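Local coordinates for protein glucanase (PDB 5GY3) that probably cleaves internal beta-1,4-glucosidic linkages in cellulose, lichenin and cereal beta-D-glucans, as a family 8 glycosyl hydrolase, at residues T2-Y7 against V40-R45; L225-P230 against W303-D308; A272-D275 against G279-Q282; Q286-D291 against S297-V302. All blocks are in the same frame, centred on the assembly; numbering follows the deposited sequence.

Interaction 1. Residues T2-Y7 against V40-R45; sequences TAWERY and VANNDR
A Schellman motif ends helix 29-41 in this glycosyl hydrolase, and Trp4 of the N-terminal helix 2-11 meets Asn42 and Asp44, the residues flanking the motif's turning residue, Asn43. Asn43 has positive phi, which asparagine tolerates better than most residues with a side chain. One face of the indole lies against the Asn42 side chain, the ring and amide planes only 10° apart, and Asn42 CB sits over the five-membered ring as a CH-pi contact, 3.8 Å from its centroid. Asn42 ND2, over the same ring towards its rim, donates to Leu38 O, while Asn42 OD1 accepts from the N terminus of Asp1 and from a water. The same water accepts a hydrogen bond from Trp4 N, so the start of helix 2-11 is tied to the end of helix 29-41 through one solvent molecule.

At the indole edge, Trp4 NE1 donates to Asp44 OD2 at 2.9 Å with an angle of 166°. The acceptor lies nearly in the ring plane and offers its anti lone pair; the carboxylate stands almost perpendicular to the ring. Trp4 suits the place because it combines a broad face for the amide with one N-H for the acid. With CG anti to the backbone N (chi1 -169°), Asp44 also sends OD1 to Ala47 N as the N-cap of helix 45-59. Lys8 forms salt bridges with Asp44 OD2 and Glu5 OE2, which probably offsets the closeness of these two acids. Trp4 further touches Leu38 and Ala39, so helix 2-11 rests across the junction between helices 29-41 and 45-59.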
loop_
_atom_site.group_PDB
_atom_site.type_symbol
_atom_site.label_atom_id
_atom_site.label_comp_id
_atom_site.label_asym_id
_atom_site.label_seq_id
_atom_site.Cartn_x
_atom_site.Cartn_y
_atom_site.Cartn_z
ATOM N N THR A 2 14.393 0.294 -18.139
ATOM C CA THR A 2 15.433 -0.568 -17.594
ATOM C C THR A 2 15.137 -0.942 -16.147
ATOM O O THR A 2 15.338 -2.095 -15.760
ATOM C CB THR A 2 16.807 0.093 -17.714
ATOM O OG1 THR A 2 17.098 0.344 -19.094
ATOM C CG2 THR A 2 17.886 -0.822 -17.157
ATOM N N ALA A 3 14.642 0.005 -15.340
ATOM C CA ALA A 3 14.334 -0.303 -13.942
ATOM C C ALA A 3 13.382 -1.489 -13.844
ATOM O O ALA A 3 13.613 -2.435 -13.078
ATOM C CB ALA A 3 13.745 0.926 -13.241
ATOM N N TRP A 4 12.325 -1.478 -14.658
ATOM C CA TRP A 4 11.338 -2.551 -14.635
ATOM C C TRP A 4 11.941 -3.880 -15.080
ATOM O O TRP A 4 11.662 -4.923 -14.482
ATOM C CB TRP A 4 10.145 -2.157 -15.517
ATOM C CG TRP A 4 9.174 -3.263 -15.792
ATOM C CD1 TRP A 4 8.903 -3.828 -17.007
ATOM C CD2 TRP A 4 8.340 -3.928 -14.845
ATOM N NE1 TRP A 4 7.956 -4.814 -16.873
ATOM C CE2 TRP A 4 7.594 -4.899 -15.555
ATOM C CE3 TRP A 4 8.155 -3.813 -13.461
ATOM C CZ2 TRP A 4 6.677 -5.740 -14.933
ATOM C CZ3 TRP A 4 7.245 -4.649 -12.848
ATOM C CH2 TRP A 4 6.511 -5.596 -13.582
ATOM N N GLU A 5 12.763 -3.871 -16.135
ATOM C CA GLU A 5 13.425 -5.108 -16.545
ATOM C C GLU A 5 14.324 -5.648 -15.437
ATOM O O GLU A 5 14.323 -6.854 -15.156
ATOM C CB GLU A 5 14.228 -4.881 -17.826
ATOM C CG GLU A 5 13.363 -4.613 -19.041
ATOM C CD GLU A 5 12.478 -5.793 -19.382
ATOM O OE1 GLU A 5 12.945 -6.947 -19.250
ATOM O OE2 GLU A 5 11.314 -5.569 -19.777
ATOM N N ARG A 6 15.086 -4.767 -14.784
ATOM C CA ARG A 6 15.948 -5.215 -13.693
ATOM C C ARG A 6 15.123 -5.741 -12.522
ATOM O O ARG A 6 15.516 -6.703 -11.855
ATOM C CB ARG A 6 16.861 -4.070 -13.257
ATOM C CG ARG A 6 17.933 -4.473 -12.279
ATOM C CD ARG A 6 18.690 -5.703 -12.766
ATOM N NE ARG A 6 19.750 -6.100 -11.839
ATOM C CZ ARG A 6 20.418 -7.247 -11.918
ATOM N NH1 ARG A 6 20.130 -8.116 -12.881
ATOM N NH2 ARG A 6 21.368 -7.530 -11.033
ATOM N N TYR A 7 13.966 -5.129 -12.271
ATOM C CA TYR A 7 13.075 -5.585 -11.206
ATOM C C TYR A 7 12.574 -6.997 -11.474
ATOM O O TYR A 7 12.548 -7.843 -10.572
ATOM C CB TYR A 7 11.913 -4.602 -11.101
ATOM C CG TYR A 7 10.904 -4.816 -9.992
ATOM C CD1 TYR A 7 11.186 -4.433 -8.680
ATOM C CD2 TYR A 7 9.641 -5.325 -10.272
ATOM C CE1 TYR A 7 10.244 -4.589 -7.672
ATOM C CE2 TYR A 7 8.698 -5.485 -9.278
ATOM C CZ TYR A 7 9.001 -5.115 -7.979
ATOM O OH TYR A 7 8.047 -5.264 -6.995
ATOM N N VAL A 40 1.499 -2.681 -15.790
ATOM C CA VAL A 40 0.660 -1.801 -16.611
ATOM C C VAL A 40 1.436 -0.551 -17.000
ATOM O O VAL A 40 1.438 -0.131 -18.167
ATOM C CB VAL A 40 -0.632 -1.425 -15.864
ATOM C CG1 VAL A 40 -1.461 -0.467 -16.722
ATOM C CG2 VAL A 40 -1.425 -2.659 -15.489
ATOM N N ALA A 41 2.109 0.061 -16.020
ATOM C CA ALA A 41 2.837 1.303 -16.259
ATOM C C ALA A 41 3.937 1.131 -17.297
ATOM O O ALA A 41 4.263 2.076 -18.026
ATOM C CB ALA A 41 3.422 1.814 -14.948
ATOM N N ASN A 42 4.527 -0.052 -17.377
ATOM C CA ASN A 42 5.583 -0.307 -18.344
ATOM C C ASN A 42 5.048 -0.945 -19.617
ATOM O O ASN A 42 5.834 -1.324 -20.486
ATOM C CB ASN A 42 6.673 -1.167 -17.710
ATOM C CG ASN A 42 7.540 -0.367 -16.756
ATOM O OD1 ASN A 42 8.491 0.288 -17.170
ATOM N ND2 ASN A 42 7.190 -0.388 -15.475
ATOM N N ASN A 43 3.724 -1.036 -19.750
ATOM C CA ASN A 43 3.069 -1.590 -20.933
ATOM C C ASN A 43 3.577 -3.004 -21.224
ATOM O O ASN A 43 3.977 -3.340 -22.341
ATOM C CB ASN A 43 3.253 -0.655 -22.132
ATOM C CG ASN A 43 2.295 -0.967 -23.271
ATOM O OD1 ASN A 43 1.438 -1.841 -23.158
ATOM N ND2 ASN A 43 2.441 -0.244 -24.379
ATOM N N ASP A 44 3.560 -3.843 -20.187
ATOM C CA ASP A 44 4.106 -5.198 -20.233
ATOM C C ASP A 44 2.973 -6.183 -19.973
ATOM O O ASP A 44 2.846 -6.745 -18.882
ATOM C CB ASP A 44 5.258 -5.353 -19.208
ATOM C CG ASP A 44 6.035 -6.653 -19.382
ATOM O OD1 ASP A 44 5.569 -7.568 -20.091
ATOM O OD2 ASP A 44 7.120 -6.768 -18.781
ATOM N N ARG A 45 2.152 -6.414 -20.998
ATOM C CA ARG A 45 1.000 -7.280 -20.811
ATOM C C ARG A 45 1.375 -8.733 -20.525
ATOM O O ARG A 45 0.707 -9.379 -19.702
ATOM C CB ARG A 45 0.073 -7.195 -22.027
ATOM C CG ARG A 45 -1.289 -7.760 -21.713
ATOM C CD ARG A 45 -2.273 -7.455 -22.798
ATOM N NE ARG A 45 -3.591 -7.973 -22.449
ATOM C CZ ARG A 45 -4.638 -7.938 -23.267
ATOM N NH1 ARG A 45 -4.502 -7.421 -24.479
ATOM N NH2 ARG A 45 -5.805 -8.432 -22.876
HETATM O O HOH W 1 10.920 1.083 -15.699
#

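Interaction 2. Residues L225-P230 against W303-D308; sequences LSWADP and WLAKQD
Trp227 near the end of helix 220-228 lies against Ala305 of helix 293-307, a close helix-helix contact in the (alpha/alpha)6 barrel of family 8. Trp227 CA and Ala305 CA lie only 4.7 Å apart, an approach that suits a residue as small as alanine. With CG anti to the backbone N (chi1 -159°), Trp227 turns its indole towards helix 293-307. Ala305 CA stands over the five-membered ring, 3.7 Å from its centroid and almost on the ring normal, in a CH-pi contact. The methyl group covers the same indole system, with Ala305 CB 3.6 Å from Trp227 CD2. Leu304 brings its branch point and CD2 to the benzo part, Leu304 CG lying 3.7 Å from Trp227 CZ2. At the indole edge, nearly in the ring plane, Asp308 OD2 accepts the buried N-H of Trp227 NE1 at 2.8 Å and 160°, on its anti side and 17° out of the carboxylate plane.

Farther out, Trp94 meets the indole at an inclined angle, Pro156 touches it, and the side chain of Asp87, the predicted nucleophile, is about 11 Å from that of Trp227. Arg98 NH2 forms a salt bridge with the same Asp308 OD2, probably helping to place the acid.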
loop_
_atom_site.group_PDB
_atom_site.type_symbol
_atom_site.label_atom_id
_atom_site.label_comp_id
_atom_site.label_asym_id
_atom_site.label_seq_id
_atom_site.Cartn_x
_atom_site.Cartn_y
_atom_site.Cartn_z
ATOM N N LEU A 225 -0.885 9.805 -0.472
ATOM C CA LEU A 225 -1.436 11.157 -0.441
ATOM C C LEU A 225 -0.963 11.975 -1.633
ATOM O O LEU A 225 -1.756 12.657 -2.293
ATOM C CB LEU A 225 -1.035 11.865 0.855
ATOM C CG LEU A 225 -1.721 11.438 2.151
ATOM C CD1 LEU A 225 -1.050 12.139 3.338
ATOM C CD2 LEU A 225 -3.221 11.743 2.108
ATOM N N SER A 226 0.345 11.967 -1.883
ATOM C CA SER A 226 0.872 12.724 -3.007
ATOM C C SER A 226 0.399 12.145 -4.339
ATOM O O SER A 226 0.192 12.893 -5.300
ATOM C CB SER A 226 2.395 12.750 -2.938
ATOM O OG SER A 226 2.882 13.553 -3.991
ATOM N N TRP A 227 0.216 10.824 -4.408
ATOM C CA TRP A 227 -0.299 10.193 -5.623
ATOM C C TRP A 227 -1.697 10.709 -5.946
ATOM O O TRP A 227 -2.010 11.034 -7.101
ATOM C CB TRP A 227 -0.303 8.676 -5.411
ATOM C CG TRP A 227 -0.312 7.811 -6.624
ATOM C CD1 TRP A 227 -0.853 8.090 -7.855
ATOM C CD2 TRP A 227 0.266 6.505 -6.724
ATOM N NE1 TRP A 227 -0.645 7.026 -8.710
ATOM C CE2 TRP A 227 0.038 6.044 -8.038
ATOM C CE3 TRP A 227 0.956 5.676 -5.826
ATOM C CZ2 TRP A 227 0.476 4.795 -8.476
ATOM C CZ3 TRP A 227 1.389 4.439 -6.266
ATOM C CH2 TRP A 227 1.148 4.009 -7.574
ATOM N N ALA A 228 -2.548 10.807 -4.926
ATOM C CA ALA A 228 -3.915 11.268 -5.135
ATOM C C ALA A 228 -3.997 12.786 -5.262
ATOM O O ALA A 228 -4.754 13.292 -6.101
ATOM C CB ALA A 228 -4.803 10.780 -3.992
ATOM N N ASP A 229 -3.233 13.534 -4.444
ATOM C CA ASP A 229 -3.346 14.993 -4.417
ATOM C C ASP A 229 -2.142 15.619 -3.727
ATOM O O ASP A 229 -2.114 15.731 -2.491
ATOM C CB ASP A 229 -4.645 15.440 -3.726
ATOM C CG ASP A 229 -4.788 16.971 -3.657
ATOM O OD1 ASP A 229 -4.026 17.698 -4.337
ATOM O OD2 ASP A 229 -5.690 17.456 -2.939
ATOM N N PRO A 230 -1.143 16.065 -4.495
ATOM C CA PRO A 230 0.044 16.678 -3.884
ATOM C C PRO A 230 -0.254 17.951 -3.128
ATOM O O PRO A 230 0.606 18.401 -2.354
ATOM C CB PRO A 230 0.961 16.951 -5.086
ATOM C CG PRO A 230 0.477 16.048 -6.146
ATOM C CD PRO A 230 -0.995 15.921 -5.953
ATOM N N TRP A 303 7.981 6.940 -8.839
ATOM C CA TRP A 303 8.025 7.421 -10.215
ATOM C C TRP A 303 6.644 7.382 -10.858
ATOM O O TRP A 303 6.225 8.352 -11.506
ATOM C CB TRP A 303 9.021 6.588 -11.021
ATOM C CG TRP A 303 9.180 7.053 -12.439
ATOM C CD1 TRP A 303 8.814 6.378 -13.568
ATOM C CD2 TRP A 303 9.725 8.303 -12.873
ATOM N NE1 TRP A 303 9.113 7.129 -14.682
ATOM C CE2 TRP A 303 9.672 8.314 -14.282
ATOM C CE3 TRP A 303 10.261 9.413 -12.209
ATOM C CZ2 TRP A 303 10.133 9.393 -15.040
ATOM C CZ3 TRP A 303 10.719 10.481 -12.959
ATOM C CH2 TRP A 303 10.654 10.462 -14.361
ATOM N N LEU A 304 5.913 6.276 -10.664
ATOM C CA LEU A 304 4.549 6.165 -11.173
ATOM C C LEU A 304 3.637 7.228 -10.576
ATOM O O LEU A 304 2.809 7.820 -11.282
ATOM C CB LEU A 304 4.000 4.775 -10.866
ATOM C CG LEU A 304 2.625 4.462 -11.434
ATOM C CD1 LEU A 304 2.584 4.778 -12.929
ATOM C CD2 LEU A 304 2.323 3.012 -11.189
ATOM N N ALA A 305 3.750 7.462 -9.266
ATOM C CA ALA A 305 2.959 8.510 -8.633
ATOM C C ALA A 305 3.225 9.863 -9.281
ATOM O O ALA A 305 2.291 10.636 -9.530
ATOM C CB ALA A 305 3.259 8.554 -7.131
ATOM N N LYS A 306 4.493 10.159 -9.573
ATOM C CA LYS A 306 4.815 11.399 -10.270
ATOM C C LYS A 306 4.188 11.417 -11.657
ATOM O O LYS A 306 3.587 12.422 -12.057
ATOM C CB LYS A 306 6.331 11.580 -10.357
ATOM C CG LYS A 306 6.979 11.825 -9.009
ATOM C CD LYS A 306 8.488 11.584 -9.042
ATOM C CE LYS A 306 9.200 12.713 -9.753
ATOM N NZ LYS A 306 10.569 12.309 -10.161
ATOM N N GLN A 307 4.300 10.309 -12.397
ATOM C CA GLN A 307 3.754 10.269 -13.752
ATOM C C GLN A 307 2.251 10.486 -13.747
ATOM O O GLN A 307 1.710 11.156 -14.635
ATOM C CB GLN A 307 4.083 8.939 -14.434
ATOM C CG GLN A 307 5.573 8.654 -14.607
ATOM C CD GLN A 307 6.424 9.915 -14.701
ATOM O OE1 GLN A 307 7.249 10.184 -13.820
ATOM N NE2 GLN A 307 6.245 10.682 -15.773
ATOM N N ASP A 308 1.557 9.929 -12.753
ATOM C CA ASP A 308 0.103 10.053 -12.730
ATOM C C ASP A 308 -0.371 11.471 -12.411
ATOM O O ASP A 308 -1.582 11.715 -12.414
ATOM C CB ASP A 308 -0.496 9.057 -11.734
ATOM C CG ASP A 308 -0.575 7.640 -12.291
ATOM O OD1 ASP A 308 -0.331 7.450 -13.502
ATOM O OD2 ASP A 308 -0.896 6.713 -11.518
#

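Interaction 3. Residues A272-D275 against G279-Q282; sequences AVRD and GEPQ
Arg274 NH2 binds Glu280 OE2 at 2.7 Å, with an almost straight N-H...O angle of 174°. The oxygen lies in the guanidinium plane, but the arginine meets it from above the carboxylate, whose plane is turned nearly perpendicular to its own. Arg274 leaves the helix with CG anti to the backbone N and then bends at chi2 (-91°), a bend that also brings NH2 to Asp275 OD1. One nitrogen thus bridges two acids, and its charge probably eases their proximity. Arg247 forms a further salt bridge with Asp275 OD2.

These side chains lie across the Schellman motif that ends helix 268-278. Gly279 makes the turn with positive phi, which glycine accepts readily, and Glu280 N donates to Asp275 O at 2.9 Å. Beyond the turn, Gln282 places CG between its backbone N and carbonyl carbon (chi1 57°), then extends back beside the helix. Its length lets Gln282 NE2 donate to Ala272 O at 3.2 Å, in the carbonyl plane and on a lone pair. The amide stands nearly perpendicular to the Asp275 carboxylate, with NE2 resting against Asp275 CB. One water donates to both Gln282 OE1 and Asp275 OD2; another connects Asp275 OD2 with Pro281 O.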
loop_
_atom_site.group_PDB
_atom_site.type_symbol
_atom_site.label_atom_id
_atom_site.label_comp_id
_atom_site.label_asym_id
_atom_site.label_seq_id
_atom_site.Cartn_x
_atom_site.Cartn_y
_atom_site.Cartn_z
ATOM N N ALA A 272 13.308 7.976 -1.859
ATOM C CA ALA A 272 12.461 8.395 -2.972
ATOM C C ALA A 272 11.107 8.902 -2.483
ATOM O O ALA A 272 10.578 9.885 -3.010
ATOM C CB ALA A 272 12.287 7.242 -3.961
ATOM N N VAL A 273 10.537 8.266 -1.458
ATOM C CA VAL A 273 9.296 8.796 -0.889
ATOM C C VAL A 273 9.531 10.160 -0.248
ATOM O O VAL A 273 8.691 11.064 -0.350
ATOM C CB VAL A 273 8.691 7.798 0.118
ATOM C CG1 VAL A 273 7.507 8.432 0.872
ATOM C CG2 VAL A 273 8.242 6.540 -0.604
ATOM N N ARG A 274 10.663 10.331 0.441
ATOM C CA ARG A 274 10.988 11.638 1.008
ATOM C C ARG A 274 11.053 12.702 -0.086
ATOM O O ARG A 274 10.481 13.788 0.062
ATOM C CB ARG A 274 12.303 11.561 1.791
ATOM C CG ARG A 274 12.778 12.879 2.409
ATOM C CD ARG A 274 13.682 13.610 1.442
ATOM N NE ARG A 274 14.242 14.832 2.003
ATOM C CZ ARG A 274 14.671 15.834 1.250
ATOM N NH1 ARG A 274 15.181 16.926 1.813
ATOM N NH2 ARG A 274 14.569 15.740 -0.069
ATOM N N ASP A 275 11.752 12.404 -1.192
ATOM C CA ASP A 275 11.871 13.367 -2.287
ATOM C C ASP A 275 10.505 13.689 -2.877
ATOM O O ASP A 275 10.200 14.855 -3.163
ATOM C CB ASP A 275 12.789 12.830 -3.389
ATOM C CG ASP A 275 14.270 12.870 -3.017
ATOM O OD1 ASP A 275 14.646 13.561 -2.051
ATOM O OD2 ASP A 275 15.059 12.200 -3.716
ATOM N N GLY A 279 8.590 17.356 -2.878
ATOM C CA GLY A 279 8.618 17.919 -4.209
ATOM C C GLY A 279 10.002 18.146 -4.758
ATOM O O GLY A 279 10.169 18.944 -5.684
ATOM N N GLU A 280 11.004 17.479 -4.214
ATOM C CA GLU A 280 12.352 17.644 -4.732
ATOM C C GLU A 280 12.488 16.901 -6.056
ATOM O O GLU A 280 12.168 15.709 -6.124
ATOM C CB GLU A 280 13.390 17.135 -3.743
ATOM C CG GLU A 280 14.781 17.642 -4.051
ATOM C CD GLU A 280 15.718 17.517 -2.877
ATOM O OE1 GLU A 280 16.892 17.145 -3.095
ATOM O OE2 GLU A 280 15.280 17.791 -1.735
ATOM N N PRO A 281 12.957 17.562 -7.115
ATOM C CA PRO A 281 13.108 16.884 -8.409
ATOM C C PRO A 281 13.988 15.647 -8.295
ATOM O O PRO A 281 15.055 15.674 -7.676
ATOM C CB PRO A 281 13.753 17.955 -9.297
ATOM C CG PRO A 281 13.370 19.257 -8.659
ATOM C CD PRO A 281 13.359 18.980 -7.182
ATOM N N GLN A 282 13.520 14.550 -8.883
ATOM C CA GLN A 282 14.306 13.328 -8.963
ATOM C C GLN A 282 14.102 12.720 -10.343
ATOM O O GLN A 282 13.031 12.850 -10.943
ATOM C CB GLN A 282 13.944 12.319 -7.834
ATOM C CG GLN A 282 12.469 11.896 -7.764
ATOM C CD GLN A 282 12.124 10.983 -6.570
ATOM O OE1 GLN A 282 12.738 9.927 -6.369
ATOM N NE2 GLN A 282 11.119 11.385 -5.790
HETATM O O HOH W 2 15.016 9.808 -4.858
HETATM O O HOH W 3 16.561 13.788 -5.737
#

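Interaction 4. Residues Q286-D291 against S297-V302; sequences QIDDKD and SLKQLV
Lys299 NZ donates to Gln286 O at 2.8 Å, meeting the oxygen nearly in line with its C=O bond. The ammonium group also forms a salt bridge with Asp291, modelled at 2.7 Å from Lys299 NZ to Asp291 OD2, and a weaker one with Asp288. The exact geometry of both is doubtful because the two carboxylates are modelled too near each other. One water accepts from Gln286 N and, weakly, from Lys299 NZ.

Lysine suits the site through its reach: beyond CG the chain is fully extended, carrying the amine from helix 293-307 to the preceding loop. There Asp288 to Asp291 form a type I beta turn, closed by the bond from Asp291 N to Asp288 O of 2.9 Å. The turn presents its first and last side chains to the amine, Asp291 approaching Lys299 from the opposite direction. Ser295 OG holds Asp291 OD1, while Arg10 of helix 2-11 binds the Asp291 carbonyl.

Next to the aliphatic chain of the lysine, Ile287 supplies the apolar part of the contact. Its CD1 lies 4.2 Å from Lys299 CD and 4.1 Å from Gln300 NE2, and the Ile287 and Gln300 side chains cross at about a right angle. Branched isoleucine also touches Ala3 and Arg6 of helix 2-11. The polar end of Gln300 turns to its own helix, where NE2 donates to Ala296 O.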
loop_
_atom_site.group_PDB
_atom_site.type_symbol
_atom_site.label_atom_id
_atom_site.label_comp_id
_atom_site.label_asym_id
_atom_site.label_seq_id
_atom_site.Cartn_x
_atom_site.Cartn_y
_atom_site.Cartn_z
ATOM N N GLN A 286 16.672 4.024 -10.765
ATOM C CA GLN A 286 17.558 2.935 -11.132
ATOM C C GLN A 286 17.535 1.903 -10.012
ATOM O O GLN A 286 17.559 2.261 -8.833
ATOM C CB GLN A 286 18.984 3.449 -11.367
ATOM C CG GLN A 286 19.110 4.383 -12.568
ATOM C CD GLN A 286 20.534 4.881 -12.786
ATOM O OE1 GLN A 286 21.407 4.699 -11.937
ATOM N NE2 GLN A 286 20.770 5.508 -13.934
ATOM N N ILE A 287 17.479 0.629 -10.379
ATOM C CA ILE A 287 17.427 -0.472 -9.421
ATOM C C ILE A 287 18.860 -0.966 -9.239
ATOM O O ILE A 287 19.390 -1.684 -10.100
ATOM C CB ILE A 287 16.497 -1.593 -9.903
ATOM C CG1 ILE A 287 15.085 -1.055 -10.158
ATOM C CG2 ILE A 287 16.454 -2.734 -8.929
ATOM C CD1 ILE A 287 14.547 -0.189 -9.050
ATOM N N ASP A 288 19.497 -0.594 -8.126
ATOM C CA ASP A 288 20.849 -1.071 -7.880
ATOM C C ASP A 288 20.813 -2.395 -7.102
ATOM O O ASP A 288 19.794 -2.792 -6.521
ATOM C CB ASP A 288 21.666 -0.047 -7.100
ATOM C CG ASP A 288 21.080 0.238 -5.751
ATOM O OD1 ASP A 288 19.852 0.310 -5.609
ATOM O OD2 ASP A 288 21.877 0.462 -4.841
ATOM N N ASP A 289 21.960 -3.086 -7.087
ATOM C CA ASP A 289 22.067 -4.330 -6.322
ATOM C C ASP A 289 21.851 -4.107 -4.834
ATOM O O ASP A 289 21.481 -5.044 -4.118
ATOM C CB ASP A 289 23.433 -4.981 -6.563
ATOM C CG ASP A 289 23.612 -5.423 -8.003
ATOM O OD1 ASP A 289 22.607 -5.843 -8.624
ATOM O OD2 ASP A 289 24.752 -5.361 -8.515
ATOM N N LYS A 290 22.056 -2.885 -4.357
ATOM C CA LYS A 290 21.796 -2.558 -2.965
ATOM C C LYS A 290 20.305 -2.365 -2.664
ATOM O O LYS A 290 19.930 -2.283 -1.492
ATOM C CB LYS A 290 22.618 -1.311 -2.596
ATOM C CG LYS A 290 22.519 -0.866 -1.172
ATOM C CD LYS A 290 22.483 -2.054 -0.269
ATOM C CE LYS A 290 23.329 -1.797 0.884
ATOM N NZ LYS A 290 22.784 -0.750 1.748
ATOM N N ASP A 291 19.429 -2.332 -3.662
ATOM C CA ASP A 291 17.994 -2.310 -3.385
ATOM C C ASP A 291 17.486 -3.713 -3.082
ATOM O O ASP A 291 17.748 -4.650 -3.843
ATOM C CB ASP A 291 17.209 -1.735 -4.561
ATOM C CG ASP A 291 17.369 -0.249 -4.697
ATOM O OD1 ASP A 291 17.387 0.480 -3.674
ATOM O OD2 ASP A 291 17.468 0.213 -5.857
ATOM N N SER A 297 10.695 -1.620 -5.172
ATOM C CA SER A 297 9.283 -1.361 -5.432
ATOM C C SER A 297 8.942 0.107 -5.190
ATOM O O SER A 297 8.303 0.754 -6.026
ATOM C CB SER A 297 8.415 -2.265 -4.551
ATOM O OG SER A 297 8.710 -3.638 -4.751
ATOM N N LEU A 298 9.362 0.648 -4.043
ATOM C CA LEU A 298 9.045 2.036 -3.716
ATOM C C LEU A 298 9.643 3.002 -4.725
ATOM O O LEU A 298 9.009 3.996 -5.091
ATOM C CB LEU A 298 9.543 2.372 -2.308
ATOM C CG LEU A 298 8.699 1.926 -1.119
ATOM C CD1 LEU A 298 9.351 2.442 0.165
ATOM C CD2 LEU A 298 7.281 2.444 -1.230
ATOM N N LYS A 299 10.879 2.749 -5.164
ATOM C CA LYS A 299 11.487 3.622 -6.162
ATOM C C LYS A 299 10.589 3.767 -7.381
ATOM O O LYS A 299 10.411 4.871 -7.906
ATOM C CB LYS A 299 12.848 3.077 -6.586
ATOM C CG LYS A 299 13.971 3.308 -5.588
ATOM C CD LYS A 299 15.279 2.876 -6.225
ATOM C CE LYS A 299 16.491 3.292 -5.396
ATOM N NZ LYS A 299 17.760 2.876 -6.092
ATOM N N GLN A 300 10.013 2.661 -7.837
ATOM C CA GLN A 300 9.219 2.708 -9.053
ATOM C C GLN A 300 7.810 3.220 -8.801
ATOM O O GLN A 300 7.223 3.843 -9.689
ATOM C CB GLN A 300 9.158 1.330 -9.689
ATOM C CG GLN A 300 10.487 0.861 -10.228
ATOM C CD GLN A 300 10.418 -0.585 -10.604
ATOM O OE1 GLN A 300 10.100 -0.925 -11.746
ATOM N NE2 GLN A 300 10.685 -1.456 -9.642
ATOM N N LEU A 301 7.248 2.942 -7.620
ATOM C CA LEU A 301 5.930 3.472 -7.287
ATOM C C LEU A 301 5.971 4.988 -7.149
ATOM O O LEU A 301 5.019 5.683 -7.535
ATOM C CB LEU A 301 5.426 2.838 -5.999
ATOM C CG LEU A 301 5.125 1.344 -6.044
ATOM C CD1 LEU A 301 4.943 0.823 -4.633
ATOM C CD2 LEU A 301 3.882 1.078 -6.896
ATOM N N VAL A 302 7.070 5.517 -6.602
ATOM C CA VAL A 302 7.236 6.966 -6.517
ATOM C C VAL A 302 7.260 7.575 -7.913
ATOM O O VAL A 302 6.610 8.592 -8.174
ATOM C CB VAL A 302 8.506 7.308 -5.710
ATOM C CG1 VAL A 302 8.910 8.752 -5.924
ATOM C CG2 VAL A 302 8.248 7.059 -4.236
HETATM O O HOH W 4 17.164 5.302 -8.166
#

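From the N terminus, interaction 1 closes first, joining helix 2-11 to the turn after helix 29-41. Interaction 2 opens much later, at helix 220-228, and spans the chain to the end of helix 293-307. Within that span lie two short closures in succession: interaction 3 brings residues 279-282 back along the last turns of helix 268-278, and interaction 4 ties the following loop to helix 293-307. No pair crosses along the chain. Interactions 2 and 4 share helix 293-307, and Val302 packs against interaction 3. Helix 2-11 joins this group through a salt bridge from Arg6 to Asp289, while Ala41 packs on Leu304, linking interactions 1 and 2.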